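PDB 6QRO: glutamine cyclotransferase from Tannerella forsythia, which probably catalyses the zinc-dependent cyclisation of N-terminal glutamine residues of peptides to pyroglutamate. Local coordinates for residues N274-T279 and F283-H288; D130-G135 and E295-E300; G140-I145 and I204-V209; F216-T221 and R228-V233; Q259-I262 and P268-D271. All blocks are in the same frame, centred on the assembly; numbering follows the deposited sequence.

Interaction 1: residues N274-T279 and F283-H288; sequences NYDPDT and FGPYWH. With ZN (zinc ion), chain E.
Phe283 and Asn274 lose more surface here than the other residues, followed by Thr279, and together they close a short loop beyond strand 269-273. Phe283 offers its carbonyl to Thr279, whose OG1 donates to Phe283 O over 2.9 Å. The hydroxyl lies in the carbonyl plane on a lone pair, at a C=O...donor angle of 136°. Thr279 OG1 sits between its own backbone N and carbonyl carbon (chi1 59°), a placing that also lets it bond to Gly282 N. The Phe283 ring meets the other segment with its edge, CD1 approaching Asn274 O to 3.8 Å close to the ring plane.

Asn274 works through a solvent bridge. Water 1 accepts from Asn274 ND2 at 2.7 Å and from Gly284 N at 3.1 Å, so that one water serves both donors. Tyr286 OH is hydrogen-bonded to the same water at 3.0 Å. The other end of the amide, OD1, is bonded to Thr215 N, which fixes how the group is turned.

Asp276 leans its CB on Phe283 O at 3.3 Å. Its carboxylate is divided: OD2 lies 3.6 Å from Pro285 CD, while OD1 accepts from Asp278 N in an Asx turn at the start of the 276-279 beta turn. Beyond Trp287, whose ring has Phe283 on one face and His288 on the other, His288 NE2 binds the zinc ion at 2.3 Å. With Asp134 and Asp167 it forms the single-zinc site characteristic of type II glutaminyl cyclases.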
# COMPACT_ATOMS: atom_id res chain seq x y z
N ASN A 274 3.45 -0.06 9.47
CA ASN A 274 4.34 -0.36 10.59
C ASN A 274 4.66 0.90 11.36
O ASN A 274 4.99 1.94 10.78
CB ASN A 274 5.63 -1.01 10.10
CG ASN A 274 6.58 -1.34 11.25
OD1 ASN A 274 6.17 -1.93 12.27
ND2 ASN A 274 7.85 -1.00 11.07
N TYR A 275 4.55 0.84 12.69
CA TYR A 275 5.03 1.93 13.52
C TYR A 275 6.17 1.38 14.36
O TYR A 275 5.97 0.46 15.16
CB TYR A 275 3.90 2.47 14.40
CG TYR A 275 4.31 3.55 15.39
CD1 TYR A 275 4.54 4.84 14.95
CD2 TYR A 275 4.39 3.30 16.75
CE1 TYR A 275 4.89 5.85 15.82
CE2 TYR A 275 4.73 4.30 17.64
CZ TYR A 275 4.98 5.58 17.17
OH TYR A 275 5.32 6.59 18.05
N ASP A 276 7.36 1.99 14.22
CA ASP A 276 8.51 1.56 15.01
C ASP A 276 8.87 2.64 16.03
O ASP A 276 9.48 3.66 15.67
CB ASP A 276 9.71 1.25 14.10
CG ASP A 276 10.75 0.38 14.79
OD1 ASP A 276 10.95 0.53 16.01
OD2 ASP A 276 11.37 -0.46 14.13
N PRO A 277 8.61 2.39 17.31
CA PRO A 277 8.79 3.44 18.33
C PRO A 277 10.23 3.68 18.75
O PRO A 277 10.48 4.64 19.49
CB PRO A 277 7.94 2.93 19.50
CG PRO A 277 7.92 1.45 19.34
CD PRO A 277 7.96 1.19 17.86
N ASP A 278 11.17 2.85 18.31
CA ASP A 278 12.56 2.91 18.73
C ASP A 278 13.44 3.69 17.77
O ASP A 278 14.61 3.94 18.09
CB ASP A 278 13.12 1.49 18.87
CG ASP A 278 12.30 0.63 19.80
OD1 ASP A 278 11.36 1.14 20.42
OD2 ASP A 278 12.63 -0.56 19.96
N THR A 279 12.91 4.13 16.64
CA THR A 279 13.70 4.83 15.64
C THR A 279 13.34 6.30 15.70
O THR A 279 12.31 6.68 16.25
CB THR A 279 13.43 4.30 14.22
OG1 THR A 279 12.04 4.46 13.90
CG2 THR A 279 13.85 2.84 14.07
N PHE A 283 9.74 4.22 11.59
CA PHE A 283 9.65 3.07 10.71
C PHE A 283 10.79 2.13 11.04
O PHE A 283 11.69 2.46 11.80
CB PHE A 283 9.73 3.50 9.24
CG PHE A 283 8.72 4.54 8.85
CD1 PHE A 283 7.37 4.28 8.95
CD2 PHE A 283 9.12 5.80 8.43
CE1 PHE A 283 6.43 5.24 8.61
CE2 PHE A 283 8.19 6.77 8.09
CZ PHE A 283 6.85 6.49 8.18
N GLY A 284 10.72 0.94 10.45
CA GLY A 284 11.75 -0.05 10.62
C GLY A 284 13.12 0.49 10.24
O GLY A 284 13.25 1.41 9.42
N PRO A 285 14.17 -0.07 10.84
CA PRO A 285 15.53 0.43 10.59
C PRO A 285 15.98 0.37 9.13
O PRO A 285 16.92 1.07 8.75
CB PRO A 285 16.40 -0.47 11.49
CG PRO A 285 15.50 -1.62 11.91
CD PRO A 285 14.11 -1.09 11.90
N TYR A 286 15.33 -0.44 8.30
CA TYR A 286 15.63 -0.58 6.88
C TYR A 286 14.97 0.49 6.02
O TYR A 286 15.27 0.55 4.82
CB TYR A 286 15.16 -1.97 6.40
CG TYR A 286 13.67 -2.14 6.65
CD1 TYR A 286 12.73 -1.47 5.88
CD2 TYR A 286 13.22 -2.91 7.72
CE1 TYR A 286 11.38 -1.58 6.14
CE2 TYR A 286 11.88 -3.03 7.97
CZ TYR A 286 10.96 -2.36 7.18
OH TYR A 286 9.61 -2.48 7.43
N TRP A 287 14.06 1.28 6.59
CA TRP A 287 13.24 2.21 5.82
C TRP A 287 14.13 3.20 5.07
O TRP A 287 14.98 3.87 5.67
CB TRP A 287 12.30 2.98 6.73
CG TRP A 287 11.33 3.89 6.04
CD1 TRP A 287 10.28 3.52 5.25
CD2 TRP A 287 11.32 5.33 6.05
NE1 TRP A 287 9.60 4.63 4.80
CE2 TRP A 287 10.23 5.76 5.27
CE3 TRP A 287 12.13 6.30 6.66
CZ2 TRP A 287 9.93 7.11 5.08
CZ3 TRP A 287 11.82 7.64 6.47
CH2 TRP A 287 10.74 8.03 5.69
N HIS A 288 13.91 3.28 3.75
CA HIS A 288 14.66 4.14 2.83
C HIS A 288 16.16 3.88 2.93
O HIS A 288 16.98 4.78 2.78
CB HIS A 288 14.30 5.60 3.05
CG HIS A 288 12.90 5.92 2.64
ND1 HIS A 288 12.43 7.22 2.56
CD2 HIS A 288 11.89 5.12 2.25
CE1 HIS A 288 11.17 7.20 2.17
NE2 HIS A 288 10.82 5.94 1.97
ZN ZN E . 8.80 4.87 1.48
O HOH W 1 8.37 0.04 8.61
O HOH W 2 8.17 5.31 3.06

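Interaction 2: residues D130-G135 and E295-E300; sequences DGADDG and ENIDRE. With ZN (zinc ion), chain E.
At the N-terminal end of helix 132-151, which carries the zinc ligand Asp134, Ala132 and Asp133 receive the side chain of Ile297 from the turn leading into helix 299-314. One methyl makes the contact. Ile297 CD1 lies 4.2 Å from Ala132 CB and 4.1 Å from Asp133 CB, and it also approaches the peptide joining the two residues, 4.0 Å from Ala132 O. With CG1 beside the backbone N (chi1 -52°), the longer branch is directed to the helix although the CA-CB bond itself runs alongside it. Tyr35 of helix 31-43 touches Ile297 as well, and Val42 of that helix packs on Ala132.

This first turn belongs to the metal centre of the M28 peptidase fold. Just past the touching residues, Asp134 OD2 binds the zinc ion at 2.0 Å, while Asp134 OD1 is hydrogen-bonded to His109 NE2, a second-shell bond that fixes the carboxylate's rotation. Asp292 holds the helix start through both of its oxygens, OD1 bonding to Asp133 N and OD2 to Asp134 N. Asp133 OD1 in turn accepts from Gly210 N, tying the turn to the loop after strand 203-207.

On the partner segment Asp298 is the N-cap of helix 299-314. Its OD1 accepts from Glu300 N at 3.1 Å, with an N-H...O angle of 139°, the donor standing above the carboxylate plane. Backbone bonds from Asn296 to Arg212 and from Asp298 to Gly210 fasten this turn to the same 210-212 loop.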
# COMPACT_ATOMS: atom_id res chain seq x y z
N ASP A 130 15.10 -1.54 -3.30
CA ASP A 130 14.18 -2.58 -3.78
C ASP A 130 12.76 -2.33 -3.32
O ASP A 130 11.81 -2.68 -4.04
CB ASP A 130 14.60 -3.97 -3.28
CG ASP A 130 15.76 -4.54 -4.03
OD1 ASP A 130 16.04 -4.06 -5.14
OD2 ASP A 130 16.40 -5.47 -3.52
N GLY A 131 12.60 -1.73 -2.15
CA GLY A 131 11.27 -1.48 -1.63
C GLY A 131 10.47 -2.75 -1.45
O GLY A 131 9.28 -2.80 -1.80
N ALA A 132 11.10 -3.80 -0.91
CA ALA A 132 10.40 -5.05 -0.67
C ALA A 132 9.28 -4.86 0.34
O ALA A 132 8.14 -5.27 0.12
CB ALA A 132 11.39 -6.12 -0.18
N ASP A 133 9.58 -4.23 1.46
CA ASP A 133 8.52 -3.95 2.41
C ASP A 133 7.82 -2.64 2.10
O ASP A 133 6.59 -2.53 2.21
CB ASP A 133 9.11 -3.95 3.81
CG ASP A 133 8.06 -3.94 4.86
OD1 ASP A 133 7.03 -4.64 4.67
OD2 ASP A 133 8.27 -3.24 5.88
N ASP A 134 8.58 -1.64 1.67
CA ASP A 134 8.06 -0.31 1.37
C ASP A 134 7.66 -0.28 -0.11
O ASP A 134 8.41 0.14 -1.00
CB ASP A 134 9.12 0.72 1.78
CG ASP A 134 8.69 2.15 1.57
OD1 ASP A 134 7.52 2.37 1.19
OD2 ASP A 134 9.52 3.04 1.86
N GLY A 135 6.44 -0.74 -0.37
CA GLY A 135 5.98 -0.97 -1.73
C GLY A 135 5.54 -2.40 -2.00
O GLY A 135 4.37 -2.64 -2.30
N GLU A 295 14.99 -10.03 2.68
CA GLU A 295 15.56 -10.61 3.90
C GLU A 295 14.68 -10.36 5.11
O GLU A 295 14.69 -11.15 6.06
CB GLU A 295 16.98 -10.06 4.14
CG GLU A 295 18.07 -10.65 3.21
CD GLU A 295 19.35 -9.78 3.15
OE1 GLU A 295 20.47 -10.31 3.37
OE2 GLU A 295 19.24 -8.58 2.84
N ASN A 296 13.86 -9.30 5.09
CA ASN A 296 13.04 -8.96 6.25
C ASN A 296 11.62 -9.50 6.17
O ASN A 296 10.94 -9.53 7.20
CB ASN A 296 12.93 -7.44 6.41
CG ASN A 296 14.27 -6.76 6.48
OD1 ASN A 296 15.13 -7.12 7.28
ND2 ASN A 296 14.46 -5.76 5.60
N ILE A 297 11.17 -9.96 5.01
CA ILE A 297 9.76 -10.31 4.86
C ILE A 297 9.45 -11.55 5.70
O ILE A 297 10.18 -12.55 5.65
CB ILE A 297 9.41 -10.51 3.37
CG1 ILE A 297 9.86 -9.29 2.56
CG2 ILE A 297 7.92 -10.83 3.20
CD1 ILE A 297 9.17 -7.96 2.93
N ASP A 298 8.35 -11.48 6.46
CA ASP A 298 7.93 -12.47 7.44
C ASP A 298 6.54 -12.95 7.06
O ASP A 298 5.58 -12.16 7.08
CB ASP A 298 7.92 -11.84 8.85
CG ASP A 298 7.75 -12.85 9.99
OD1 ASP A 298 7.27 -13.98 9.78
OD2 ASP A 298 8.09 -12.46 11.14
N ARG A 299 6.43 -14.23 6.71
CA ARG A 299 5.15 -14.81 6.31
C ARG A 299 4.10 -14.65 7.40
O ARG A 299 2.93 -14.39 7.11
CB ARG A 299 5.35 -16.27 5.95
CG ARG A 299 6.02 -16.42 4.59
CD ARG A 299 6.35 -17.84 4.25
NE ARG A 299 7.28 -18.35 5.25
CZ ARG A 299 7.91 -19.52 5.17
NH1 ARG A 299 7.74 -20.29 4.10
NH2 ARG A 299 8.74 -19.88 6.14
N GLU A 300 4.50 -14.76 8.67
CA GLU A 300 3.55 -14.56 9.77
C GLU A 300 3.03 -13.13 9.84
O GLU A 300 1.86 -12.91 10.16
CB GLU A 300 4.16 -15.00 11.09
CG GLU A 300 3.10 -15.15 12.17
CD GLU A 300 1.84 -15.83 11.69
OE1 GLU A 300 0.77 -15.15 11.66
OE2 GLU A 300 1.91 -17.04 11.39
ZN ZN E . 8.80 4.87 1.48
O HOH W 2 8.17 5.31 3.06

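Interaction 3: residues G140-I145 and I204-V209; sequences GILLEI and ILLDMV
The helical segment 140-145 passes over strand 203-207 with the CA atoms of Leu142 and Leu206 8.4 Å apart and those of Ile141 and Val209 8.3 Å apart. Leu206 points from the strand toward the helix and puts its CD1 methyl between two side chains there. That methyl is 3.6 Å from Leu142 CD2 and 3.7 Å from Ile141 CG2. The Ile141 and Leu206 side chains cross at about a right angle, and it is the short branch of the isoleucine that meets the leucine tip.

The long branch of Ile141 serves another neighbour. CG1 stands anti to the carbonyl carbon (chi1 -72°) and the chain then runs out straight, carrying CD1 to Val209, where it lies 3.8 Å from Val209 O and 4.1 Å from Val209 CG2.

These residues belong to the helix layer that covers one face of the central mixed sheet in this alpha/beta fold. Strand 203-207 runs inside the sheet between parallel neighbours 103-109 and 269-273, bonded to Phe107 on one flank and to Leu270 and Ile272 on the other. Helix 299-314 lies beside helix 132-151 here: its Val305 touches both Ile141 and Leu206, and Ile309 also packs on Leu206. Where the chain leaves the strand, Val209 N is hydrogen-bonded to Ser137 OG, a polar tie between the same helix and loop alongside the wholly apolar side-chain packing.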
# COMPACT_ATOMS: atom_id res chain seq x y z
N GLY A 140 1.69 -7.19 -2.51
CA GLY A 140 1.66 -8.65 -2.51
C GLY A 140 0.49 -9.21 -1.74
O GLY A 140 -0.17 -10.15 -2.19
N ILE A 141 0.19 -8.62 -0.58
CA ILE A 141 -0.96 -9.08 0.21
C ILE A 141 -2.25 -8.88 -0.57
O ILE A 141 -3.10 -9.79 -0.65
CB ILE A 141 -0.99 -8.37 1.58
CG1 ILE A 141 0.15 -8.93 2.45
CG2 ILE A 141 -2.35 -8.55 2.24
CD1 ILE A 141 0.20 -8.39 3.89
N LEU A 142 -2.41 -7.71 -1.20
CA LEU A 142 -3.61 -7.42 -1.98
C LEU A 142 -3.69 -8.29 -3.23
O LEU A 142 -4.78 -8.51 -3.77
CB LEU A 142 -3.64 -5.94 -2.36
CG LEU A 142 -3.86 -4.93 -1.23
CD1 LEU A 142 -3.96 -3.53 -1.83
CD2 LEU A 142 -5.11 -5.29 -0.45
N LEU A 143 -2.55 -8.75 -3.74
CA LEU A 143 -2.53 -9.68 -4.86
C LEU A 143 -3.11 -11.04 -4.49
O LEU A 143 -3.84 -11.65 -5.29
CB LEU A 143 -1.09 -9.84 -5.36
CG LEU A 143 -0.59 -8.71 -6.25
CD1 LEU A 143 0.89 -8.88 -6.61
CD2 LEU A 143 -1.44 -8.75 -7.50
N GLU A 144 -2.78 -11.54 -3.30
CA GLU A 144 -3.38 -12.79 -2.82
C GLU A 144 -4.86 -12.60 -2.49
O GLU A 144 -5.68 -13.50 -2.73
CB GLU A 144 -2.57 -13.28 -1.61
CG GLU A 144 -3.12 -14.48 -0.86
CD GLU A 144 -3.26 -15.71 -1.75
OE1 GLU A 144 -3.99 -16.64 -1.35
OE2 GLU A 144 -2.63 -15.76 -2.83
N ILE A 145 -5.24 -11.44 -1.94
CA ILE A 145 -6.66 -11.14 -1.74
C ILE A 145 -7.42 -11.26 -3.05
O ILE A 145 -8.52 -11.82 -3.09
CB ILE A 145 -6.85 -9.74 -1.11
CG1 ILE A 145 -6.22 -9.70 0.28
CG2 ILE A 145 -8.33 -9.36 -1.08
CD1 ILE A 145 -6.72 -8.58 1.13
N ILE A 204 -9.12 0.77 3.10
CA ILE A 204 -8.06 0.18 3.91
C ILE A 204 -6.78 0.25 3.11
O ILE A 204 -6.67 -0.36 2.04
CB ILE A 204 -8.36 -1.28 4.31
CG1 ILE A 204 -9.67 -1.36 5.10
CG2 ILE A 204 -7.22 -1.87 5.10
CD1 ILE A 204 -10.04 -2.78 5.50
N LEU A 205 -5.80 1.00 3.62
CA LEU A 205 -4.49 1.09 3.02
C LEU A 205 -3.52 0.18 3.76
O LEU A 205 -3.50 0.15 4.99
CB LEU A 205 -3.97 2.54 3.02
CG LEU A 205 -2.49 2.76 2.68
CD1 LEU A 205 -2.20 2.37 1.24
CD2 LEU A 205 -2.01 4.18 2.98
N LEU A 206 -2.72 -0.55 2.99
CA LEU A 206 -1.65 -1.41 3.50
C LEU A 206 -0.32 -0.81 3.09
O LEU A 206 -0.08 -0.59 1.90
CB LEU A 206 -1.78 -2.83 2.93
CG LEU A 206 -3.12 -3.53 3.15
CD1 LEU A 206 -3.13 -4.95 2.55
CD2 LEU A 206 -3.30 -3.60 4.64
N ASP A 207 0.54 -0.55 4.07
CA ASP A 207 1.84 0.06 3.82
C ASP A 207 2.87 -0.53 4.76
O ASP A 207 2.67 -0.51 5.97
CB ASP A 207 1.77 1.59 3.99
CG ASP A 207 3.03 2.29 3.49
OD1 ASP A 207 3.95 1.65 2.96
OD2 ASP A 207 3.08 3.52 3.65
N MET A 208 3.95 -1.08 4.21
CA MET A 208 5.01 -1.70 5.01
C MET A 208 4.40 -2.72 5.98
O MET A 208 4.40 -2.57 7.21
CB MET A 208 5.86 -0.65 5.73
CG MET A 208 6.89 -0.05 4.76
SD MET A 208 7.75 1.44 5.27
CE MET A 208 6.45 2.63 5.29
N VAL A 209 3.85 -3.76 5.36
CA VAL A 209 3.06 -4.77 6.06
C VAL A 209 3.72 -6.14 5.91
O VAL A 209 3.04 -7.16 6.01
CB VAL A 209 1.60 -4.79 5.58
CG1 VAL A 209 0.78 -3.74 6.29
CG2 VAL A 209 1.53 -4.53 4.08

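Interaction 4: residues F216-T221 and R228-V233; sequences FYKEST and RYVEKV
Lys218, at the end of strand 216-218, reaches across to helix 227-239, where it meets Glu231 with its charge and Val230 with its methylene chain. Lys218 NZ donates to Glu231 OE1 at 2.9 Å in a salt bridge, using the syn lone pair of that oxygen. A second acceptor, Asn248 OD1, also holds the ammonium, so the amine is gripped by at least two partners. The CA-CB bond of Glu231 points away from the strand, and the bend in its chain at chi2 (-46°) brings the carboxylate back to the lysine. Lys218 by contrast is extended beyond CG. Its length crosses Val230 obliquely, with Lys218 CG and CD each 3.8 Å from Val230 CG1.

Beside this pair Glu219 caps the helix that follows the strand. Its OE1 accepts weakly from Thr221 N at 3.1 Å and from Thr221 OG1 at 3.2 Å, and it is bonded to Ile254 N as well. OE2 is hydrogen-bonded to Ser222 N and to His258 NE2, so both oxygens of this buried carboxylate have several partners.

The contact thus joins apolar packing on buried Val230 to a charged pair at the outside. Because Glu231 is exposed, its salt bridge is probably screened by solvent, and Asn248 gives Lys218 NZ a second, uncharged acceptor.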
# COMPACT_ATOMS: atom_id res chain seq x y z
N PHE A 216 1.49 -2.77 14.14
CA PHE A 216 0.68 -1.72 13.51
C PHE A 216 -0.12 -1.04 14.61
O PHE A 216 -1.13 -1.57 15.09
CB PHE A 216 -0.23 -2.30 12.42
CG PHE A 216 0.49 -3.19 11.46
CD1 PHE A 216 1.51 -2.70 10.67
CD2 PHE A 216 0.16 -4.53 11.36
CE1 PHE A 216 2.18 -3.52 9.78
CE2 PHE A 216 0.84 -5.36 10.47
CZ PHE A 216 1.84 -4.85 9.68
N TYR A 217 0.33 0.15 15.00
CA TYR A 217 -0.43 0.98 15.91
C TYR A 217 -1.52 1.70 15.14
O TYR A 217 -1.50 1.78 13.91
CB TYR A 217 0.47 2.00 16.61
CG TYR A 217 1.46 1.45 17.61
CD1 TYR A 217 2.44 0.54 17.24
CD2 TYR A 217 1.44 1.89 18.92
CE1 TYR A 217 3.36 0.07 18.15
CE2 TYR A 217 2.35 1.44 19.84
CZ TYR A 217 3.30 0.52 19.46
OH TYR A 217 4.20 0.07 20.40
N LYS A 218 -2.49 2.23 15.89
CA LYS A 218 -3.58 2.99 15.28
C LYS A 218 -3.04 4.36 14.89
O LYS A 218 -2.62 5.13 15.76
CB LYS A 218 -4.75 3.13 16.25
CG LYS A 218 -5.25 1.81 16.84
CD LYS A 218 -6.43 2.05 17.81
CE LYS A 218 -7.20 0.77 18.11
NZ LYS A 218 -8.17 0.92 19.24
N GLU A 219 -3.01 4.63 13.59
CA GLU A 219 -2.45 5.85 13.06
C GLU A 219 -3.42 7.01 13.26
O GLU A 219 -4.64 6.84 13.15
CB GLU A 219 -2.13 5.62 11.57
CG GLU A 219 -1.30 6.67 10.88
CD GLU A 219 -2.17 7.75 10.32
OE1 GLU A 219 -1.72 8.92 10.29
OE2 GLU A 219 -3.30 7.44 9.90
N SER A 220 -2.88 8.20 13.56
CA SER A 220 -3.71 9.30 14.08
C SER A 220 -4.69 9.82 13.02
O SER A 220 -5.86 10.08 13.32
CB SER A 220 -2.84 10.43 14.62
OG SER A 220 -2.40 11.30 13.59
N THR A 221 -4.21 10.03 11.79
CA THR A 221 -5.12 10.43 10.72
C THR A 221 -6.23 9.40 10.51
O THR A 221 -7.37 9.76 10.22
CB THR A 221 -4.31 10.64 9.44
OG1 THR A 221 -3.28 11.61 9.67
CG2 THR A 221 -5.19 11.11 8.31
N ARG A 228 -14.45 4.40 13.15
CA ARG A 228 -15.29 3.21 13.23
C ARG A 228 -14.65 2.01 12.54
O ARG A 228 -14.87 0.86 12.94
CB ARG A 228 -16.68 3.52 12.65
CG ARG A 228 -17.56 2.32 12.38
CD ARG A 228 -18.93 2.70 11.81
NE ARG A 228 -19.09 4.13 11.53
CZ ARG A 228 -20.07 4.88 12.01
NH1 ARG A 228 -20.14 6.17 11.68
NH2 ARG A 228 -20.99 4.36 12.81
N TYR A 229 -13.81 2.25 11.53
CA TYR A 229 -13.18 1.15 10.81
C TYR A 229 -11.84 0.73 11.42
O TYR A 229 -11.47 -0.44 11.31
CB TYR A 229 -13.09 1.52 9.34
CG TYR A 229 -14.49 1.84 8.87
CD1 TYR A 229 -15.43 0.82 8.73
CD2 TYR A 229 -14.88 3.14 8.59
CE1 TYR A 229 -16.72 1.10 8.32
CE2 TYR A 229 -16.17 3.43 8.18
CZ TYR A 229 -17.08 2.40 8.04
OH TYR A 229 -18.37 2.66 7.64
N VAL A 230 -11.12 1.65 12.06
CA VAL A 230 -10.00 1.22 12.91
C VAL A 230 -10.49 0.24 13.96
O VAL A 230 -9.86 -0.79 14.22
CB VAL A 230 -9.31 2.45 13.53
CG1 VAL A 230 -8.14 2.02 14.42
CG2 VAL A 230 -8.83 3.38 12.43
N GLU A 231 -11.63 0.53 14.60
CA GLU A 231 -12.18 -0.40 15.58
C GLU A 231 -12.56 -1.72 14.92
O GLU A 231 -12.28 -2.79 15.46
CB GLU A 231 -13.41 0.21 16.27
CG GLU A 231 -13.06 1.25 17.27
CD GLU A 231 -11.92 0.77 18.16
OE1 GLU A 231 -10.80 1.33 18.06
OE2 GLU A 231 -12.15 -0.20 18.91
N LYS A 232 -13.16 -1.65 13.73
CA LYS A 232 -13.54 -2.83 12.97
C LYS A 232 -12.33 -3.71 12.66
O LYS A 232 -12.38 -4.94 12.80
CB LYS A 232 -14.24 -2.38 11.69
CG LYS A 232 -14.99 -3.45 10.92
CD LYS A 232 -15.57 -2.91 9.61
CE LYS A 232 -16.84 -2.14 9.86
NZ LYS A 232 -18.06 -2.99 9.79
N VAL A 233 -11.23 -3.10 12.21
CA VAL A 233 -10.04 -3.86 11.84
C VAL A 233 -9.31 -4.37 13.08
O VAL A 233 -8.88 -5.53 13.13
CB VAL A 233 -9.13 -3.00 10.94
CG1 VAL A 233 -7.76 -3.66 10.76
CG2 VAL A 233 -9.81 -2.79 9.59

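Interaction 5: residues Q259-I262 and P268-D271; sequences QYVI and PCLD
Aromatic rings have no share in the meeting of Val261 and Ile262 with Cys269; the one aromatic ring of these segments, that of Tyr260, packs instead toward helix 184-191, on Ser186 and Gln187. One face of the Tyr260 ring carries Gln259 CD, 4.0 Å above the plane and offset toward the rim, and its hydroxyl is hydrogen-bonded to Asp180 OD1.

The contact itself centres on Cys269, whose side chain meets two aliphatic neighbours on the helix, each with a different atom. Cys269 SG approaches Val261 CG1 to 3.5 Å, and Cys269 CB lies at the same 3.5 Å from Ile262 CG1. The sulfur lies beside the backbone N (chi1 -66°), which turns it to the valine, while CB remains for the isoleucine. Ile262 then runs out nearly straight (chi2 165°), and its CD1 comes 3.4 Å from Cys269 O, a methyl set close against a strand carbonyl.

Helix 257-265 and strand 269-273 follow each other here at the edge of the central sheet, in the crossover connection that brings the chain from strand 203-207 to its parallel neighbour. Pro268, just before the strand, has a backbone bond to Gly203, and Leu270 within it is bonded to Gly203 and Leu205. Alternation along the strand sends Cys269 to helix 257-265, whereas the CA-CB bond of Leu270 points away from that helix and its side chain packs on Tyr229 and Val233 of helix 227-239. Trp189 of helix 184-191 also packs against Val261.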
# COMPACT_ATOMS: atom_id res chain seq x y z
N GLN A 259 -4.29 9.65 3.31
CA GLN A 259 -4.56 11.08 3.53
C GLN A 259 -5.12 11.75 2.28
O GLN A 259 -6.07 12.54 2.35
CB GLN A 259 -3.27 11.77 3.96
CG GLN A 259 -3.31 13.28 3.88
CD GLN A 259 -1.96 13.94 4.16
OE1 GLN A 259 -1.74 15.10 3.81
NE2 GLN A 259 -1.05 13.18 4.78
N TYR A 260 -4.56 11.45 1.12
CA TYR A 260 -5.03 12.09 -0.09
C TYR A 260 -6.33 11.49 -0.63
O TYR A 260 -7.08 12.19 -1.31
CB TYR A 260 -3.91 12.05 -1.11
CG TYR A 260 -2.72 12.87 -0.62
CD1 TYR A 260 -2.72 14.26 -0.73
CD2 TYR A 260 -1.65 12.27 -0.00
CE1 TYR A 260 -1.66 15.02 -0.27
CE2 TYR A 260 -0.58 13.02 0.46
CZ TYR A 260 -0.59 14.40 0.33
OH TYR A 260 0.46 15.14 0.78
N VAL A 261 -6.65 10.24 -0.30
CA VAL A 261 -7.95 9.69 -0.68
C VAL A 261 -9.04 10.23 0.24
O VAL A 261 -10.15 10.52 -0.20
CB VAL A 261 -7.90 8.14 -0.70
CG1 VAL A 261 -9.32 7.57 -0.85
CG2 VAL A 261 -7.02 7.64 -1.84
N ILE A 262 -8.73 10.36 1.54
CA ILE A 262 -9.64 11.01 2.49
C ILE A 262 -9.93 12.43 2.05
O ILE A 262 -11.08 12.86 1.99
CB ILE A 262 -9.06 10.98 3.92
CG1 ILE A 262 -9.08 9.56 4.52
CG2 ILE A 262 -9.77 11.98 4.82
CD1 ILE A 262 -8.21 9.41 5.76
N PRO A 268 -13.78 7.53 4.30
CA PRO A 268 -13.01 7.20 5.50
C PRO A 268 -12.00 6.11 5.18
O PRO A 268 -12.35 5.02 4.74
CB PRO A 268 -14.08 6.75 6.50
CG PRO A 268 -15.28 6.44 5.70
CD PRO A 268 -15.22 7.26 4.46
N CYS A 269 -10.72 6.42 5.43
CA CYS A 269 -9.63 5.53 5.08
C CYS A 269 -8.73 5.32 6.28
O CYS A 269 -8.46 6.24 7.06
CB CYS A 269 -8.80 6.10 3.90
SG CYS A 269 -9.69 6.20 2.33
N LEU A 270 -8.25 4.09 6.42
CA LEU A 270 -7.33 3.70 7.47
C LEU A 270 -6.03 3.23 6.84
O LEU A 270 -6.00 2.84 5.66
CB LEU A 270 -7.94 2.59 8.36
CG LEU A 270 -8.24 1.22 7.74
CD1 LEU A 270 -7.12 0.25 8.11
CD2 LEU A 270 -9.62 0.66 8.15
N ASP A 271 -4.95 3.35 7.60
CA ASP A 271 -3.63 2.91 7.16
C ASP A 271 -3.18 1.80 8.09
O ASP A 271 -3.15 1.98 9.31
CB ASP A 271 -2.62 4.06 7.14
CG ASP A 271 -1.35 3.73 6.37
OD1 ASP A 271 -1.23 2.59 5.85
OD2 ASP A 271 -0.50 4.63 6.23

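In the fold
From the N terminus, helix 132-151 opens both interaction 2 and interaction 3. Interaction 3 closes first, when the chain enters strand 203-207 and ties that helix to the central sheet. Interactions 4, 5 and 1 then follow in series, each closing a short local loop: strand 216-218 to helix 227-239, helix 257-265 to edge strand 269-273, and the loop beyond that strand to itself. Interaction 2 closes last, at the start of helix 299-314, so the other four are nested within it and none cross. Strands 203-207 and 269-273 are sheet neighbours and link interactions 3 and 5, while interactions 1 and 2 share the zinc ion and its bound water.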